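Local coordinates for protein histone deacetylase complex subunit SAP18 (Mus musculus, PDB 4A6Q) that enhances transcriptional repression by the SIN3-HDAC1 complex and serves as an auxiliary component of the exon junction complex deposited on spliced mRNAs, at residues S71-V76 and L133-T138. Numbering follows the deposited sequence. Where two conformers were deposited one is given.
Sequences SLVKEV and LDIAIT
Val73, on helix 66-76, sets one methyl against Ile135 and the other against Ile137 of strand 132-138, joining helix to sheet in the ubiquitin-like fold of SAP18. The helix lies over one face of the mixed five-stranded sheet, and this strand is its middle member, flanked by parallel strand 28-35 and antiparallel strand 86-94. The fork of the valine divides the work: CG2 touches CD1 of Ile135 at 3.9 Å, and CG1 touches CD1 of Ile137, likewise at 3.9 Å. With Ile137 the two side chains meet tip to tip; with Ile135 they run past one another in opposite senses. Both isoleucines are extended, CG1 anti to the carbonyl carbon and chi2 close to 180° (176° in Ile135, 174° in Ile137), which carries each CD1 out from the strand to the helix. The side chains bridge a wide gap between the backbones, with CA of Val73 9.4 Å from CA of Ile135. All three residues are buried, and the contact is wholly apolar. Around it, Leu56 of strand 56-60 also packs on Val73, while Val32 and Phe89, from the two strands beside 132-138, touch Ile135. Backbone hydrogen bonds to Phe33 and Thr35 hold Ile135 in the sheet. Asp134, just before Ile135, and Ala136, between the two isoleucines, send their CB atoms to the other face of the sheet; there the Asp134 carboxylate is held by two histidines, OD1 bonded to ND1 of His41 and OD2 to ND1 of His40.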
ATOM      1  N   SER A  71       2.186 -11.042   5.236  1.00 15.76           N
ATOM      2  CA  SER A  71       1.845 -12.365   5.744  0.50 16.67           C
ATOM      3  C   SER A  71       0.827 -13.064   4.844  1.00 17.99           C
ATOM      4  O   SER A  71       0.951 -14.265   4.577  1.00 18.50           O
ATOM      5  CB  SER A  71       1.315 -12.282   7.172  0.50 17.78           C
ATOM      6  OG  SER A  71       1.207 -13.585   7.722  0.50 19.03           O
ATOM      7  N   LEU A  72      -0.160 -12.317   4.353  1.00 15.13           N
ATOM      8  CA  LEU A  72      -1.149 -12.899   3.447  1.00 14.26           C
ATOM      9  C   LEU A  72      -0.559 -13.241   2.077  1.00 16.20           C
ATOM     10  O   LEU A  72      -0.919 -14.246   1.462  1.00 16.70           O
ATOM     11  CB  LEU A  72      -2.354 -11.963   3.299  1.00 15.28           C
ATOM     12  CG  LEU A  72      -3.097 -11.766   4.628  1.00 19.90           C
ATOM     13  CD1 LEU A  72      -4.086 -10.613   4.548  1.00 22.23           C
ATOM     14  CD2 LEU A  72      -3.812 -13.021   5.031  1.00 21.45           C
ATOM     15  N   VAL A  73       0.321 -12.376   1.572  1.00 14.41           N
ATOM     16  CA  VAL A  73       0.973 -12.642   0.303  1.00 15.60           C
ATOM     17  C   VAL A  73       1.797 -13.930   0.408  1.00 14.72           C
ATOM     18  O   VAL A  73       1.795 -14.763  -0.507  1.00 15.48           O
ATOM     19  CB  VAL A  73       1.839 -11.436  -0.111  1.00 14.81           C
ATOM     20  CG1 VAL A  73       2.682 -11.734  -1.382  1.00 17.15           C
ATOM     21  CG2 VAL A  73       0.956 -10.227  -0.355  1.00 15.83           C
ATOM     22  N   LYS A  74       2.461 -14.125   1.541  1.00 16.18           N
ATOM     23  CA  LYS A  74       3.274 -15.338   1.721  1.00 17.38           C
ATOM     24  C   LYS A  74       2.477 -16.649   1.712  1.00 18.92           C
ATOM     25  O   LYS A  74       3.018 -17.699   1.340  1.00 22.64           O
ATOM     26  CB  LYS A  74       4.092 -15.232   2.994  1.00 18.85           C
ATOM     27  CG  LYS A  74       5.216 -14.257   2.908  1.00 19.87           C
ATOM     28  CD  LYS A  74       5.640 -13.859   4.297  1.00 20.73           C
ATOM     29  CE  LYS A  74       6.626 -12.758   4.249  1.00 22.15           C
ATOM     30  NZ  LYS A  74       6.996 -12.353   5.635  1.00 22.58           N
ATOM     31  N   GLU A  75       1.218 -16.590   2.129  1.00 18.28           N
ATOM     32  CA  GLU A  75       0.302 -17.729   2.062  1.00 19.00           C
ATOM     33  C   GLU A  75       0.155 -18.246   0.635  1.00 22.71           C
ATOM     34  O   GLU A  75       0.024 -19.453   0.430  1.00 26.60           O
ATOM     35  CB  GLU A  75      -1.102 -17.372   2.621  1.00 28.88           C
ATOM     36  CG  GLU A  75      -1.155 -17.101   4.135  1.00 29.65           C
ATOM     37  CD  GLU A  75      -2.540 -16.675   4.688  1.00 29.88           C
ATOM     38  OE1 GLU A  75      -3.547 -16.539   3.941  1.00 25.62           O
ATOM     39  OE2 GLU A  75      -2.613 -16.449   5.915  1.00 32.79           O
ATOM     40  N   VAL A  76       0.117 -17.344  -0.354  1.00 17.98           N
ATOM     41  CA  VAL A  76      -0.121 -17.796  -1.721  1.00 18.97           C
ATOM     42  C   VAL A  76       1.146 -17.928  -2.545  1.00 18.62           C
ATOM     43  O   VAL A  76       1.141 -18.618  -3.549  1.00 20.90           O
ATOM     44  CB  VAL A  76      -1.113 -16.909  -2.504  1.00 26.95           C
ATOM     45  CG1 VAL A  76      -2.552 -17.254  -2.114  1.00 26.33           C
ATOM     46  CG2 VAL A  76      -0.815 -15.463  -2.278  1.00 30.81           C
ATOM     47  N   LEU A 133      -3.220  -1.658  -4.442  1.00  9.42           N
ATOM     48  CA  LEU A 133      -1.886  -1.803  -3.841  1.00  9.89           C
ATOM     49  C   LEU A 133      -0.998  -2.618  -4.757  1.00 12.76           C
ATOM     50  O   LEU A 133      -1.420  -3.646  -5.276  1.00 15.57           O
ATOM     51  CB  LEU A 133      -2.028  -2.522  -2.504  1.00 13.54           C
ATOM     52  CG  LEU A 133      -0.855  -2.430  -1.543  1.00 16.25           C
ATOM     53  CD1 LEU A 133      -0.656  -0.979  -1.037  1.00 17.11           C
ATOM     54  CD2 LEU A 133      -1.172  -3.362  -0.360  1.00 14.64           C
ATOM     55  N   ASP A 134       0.231  -2.148  -5.000  1.00  9.18           N
ATOM     56  CA  ASP A 134       1.139  -2.876  -5.896  1.00  8.27           C
ATOM     57  C   ASP A 134       2.351  -3.278  -5.082  1.00 10.89           C
ATOM     58  O   ASP A 134       2.942  -2.443  -4.398  1.00 12.12           O
ATOM     59  CB  ASP A 134       1.584  -1.959  -7.049  1.00  8.90           C
ATOM     60  CG  ASP A 134       2.118  -2.729  -8.228  1.00 12.37           C
ATOM     61  OD1 ASP A 134       1.361  -3.493  -8.835  1.00 15.24           O
ATOM     62  OD2 ASP A 134       3.292  -2.545  -8.610  1.00 12.65           O
ATOM     63  N   ILE A 135       2.732  -4.541  -5.132  1.00  9.82           N
ATOM     64  CA  ILE A 135       3.884  -4.998  -4.351  1.00  9.91           C
ATOM     65  C   ILE A 135       4.907  -5.625  -5.276  1.00  9.88           C
ATOM     66  O   ILE A 135       4.627  -6.616  -5.935  1.00 11.27           O
ATOM     67  CB  ILE A 135       3.474  -6.033  -3.281  1.00  9.12           C
ATOM     68  CG1 ILE A 135       2.288  -5.523  -2.469  1.00 10.13           C
ATOM     69  CG2 ILE A 135       4.687  -6.388  -2.403  1.00 13.43           C
ATOM     70  CD1 ILE A 135       1.786  -6.573  -1.472  1.00 14.24           C
ATOM     71  N   ALA A 136       6.097  -5.038  -5.334  1.00 11.20           N
ATOM     72  CA  ALA A 136       7.174  -5.595  -6.124  1.00 11.89           C
ATOM     73  C   ALA A 136       8.000  -6.481  -5.189  1.00 11.64           C
ATOM     74  O   ALA A 136       8.549  -5.992  -4.192  1.00 13.67           O
ATOM     75  CB  ALA A 136       8.039  -4.475  -6.705  1.00 11.97           C
ATOM     76  N   ILE A 137       8.059  -7.774  -5.485  1.00 11.00           N
ATOM     77  CA  ILE A 137       8.734  -8.723  -4.590  1.00  9.05           C
ATOM     78  C   ILE A 137      10.066  -9.066  -5.238  1.00 13.72           C
ATOM     79  O   ILE A 137      10.116  -9.397  -6.428  1.00 13.24           O
ATOM     80  CB  ILE A 137       7.895  -9.984  -4.406  1.00 11.59           C
ATOM     81  CG1 ILE A 137       6.497  -9.609  -3.896  1.00 13.98           C
ATOM     82  CG2 ILE A 137       8.578 -10.949  -3.397  1.00 14.33           C
ATOM     83  CD1 ILE A 137       5.519 -10.792  -3.810  1.00 17.14           C
ATOM     84  N   THR A 138      11.150  -8.973  -4.471  1.00 12.86           N
ATOM     85  CA  THR A 138      12.472  -9.300  -5.001  1.00 12.56           C
ATOM     86  C   THR A 138      13.182 -10.270  -4.061  1.00 13.53           C
ATOM     87  O   THR A 138      12.904 -10.317  -2.878  1.00 14.98           O
ATOM     88  CB  THR A 138      13.337  -8.060  -5.231  1.00 15.72           C
ATOM     89  OG1 THR A 138      13.384  -7.274  -4.044  1.00 16.97           O
ATOM     90  CG2 THR A 138      12.800  -7.193  -6.378  1.00 18.01           C
TER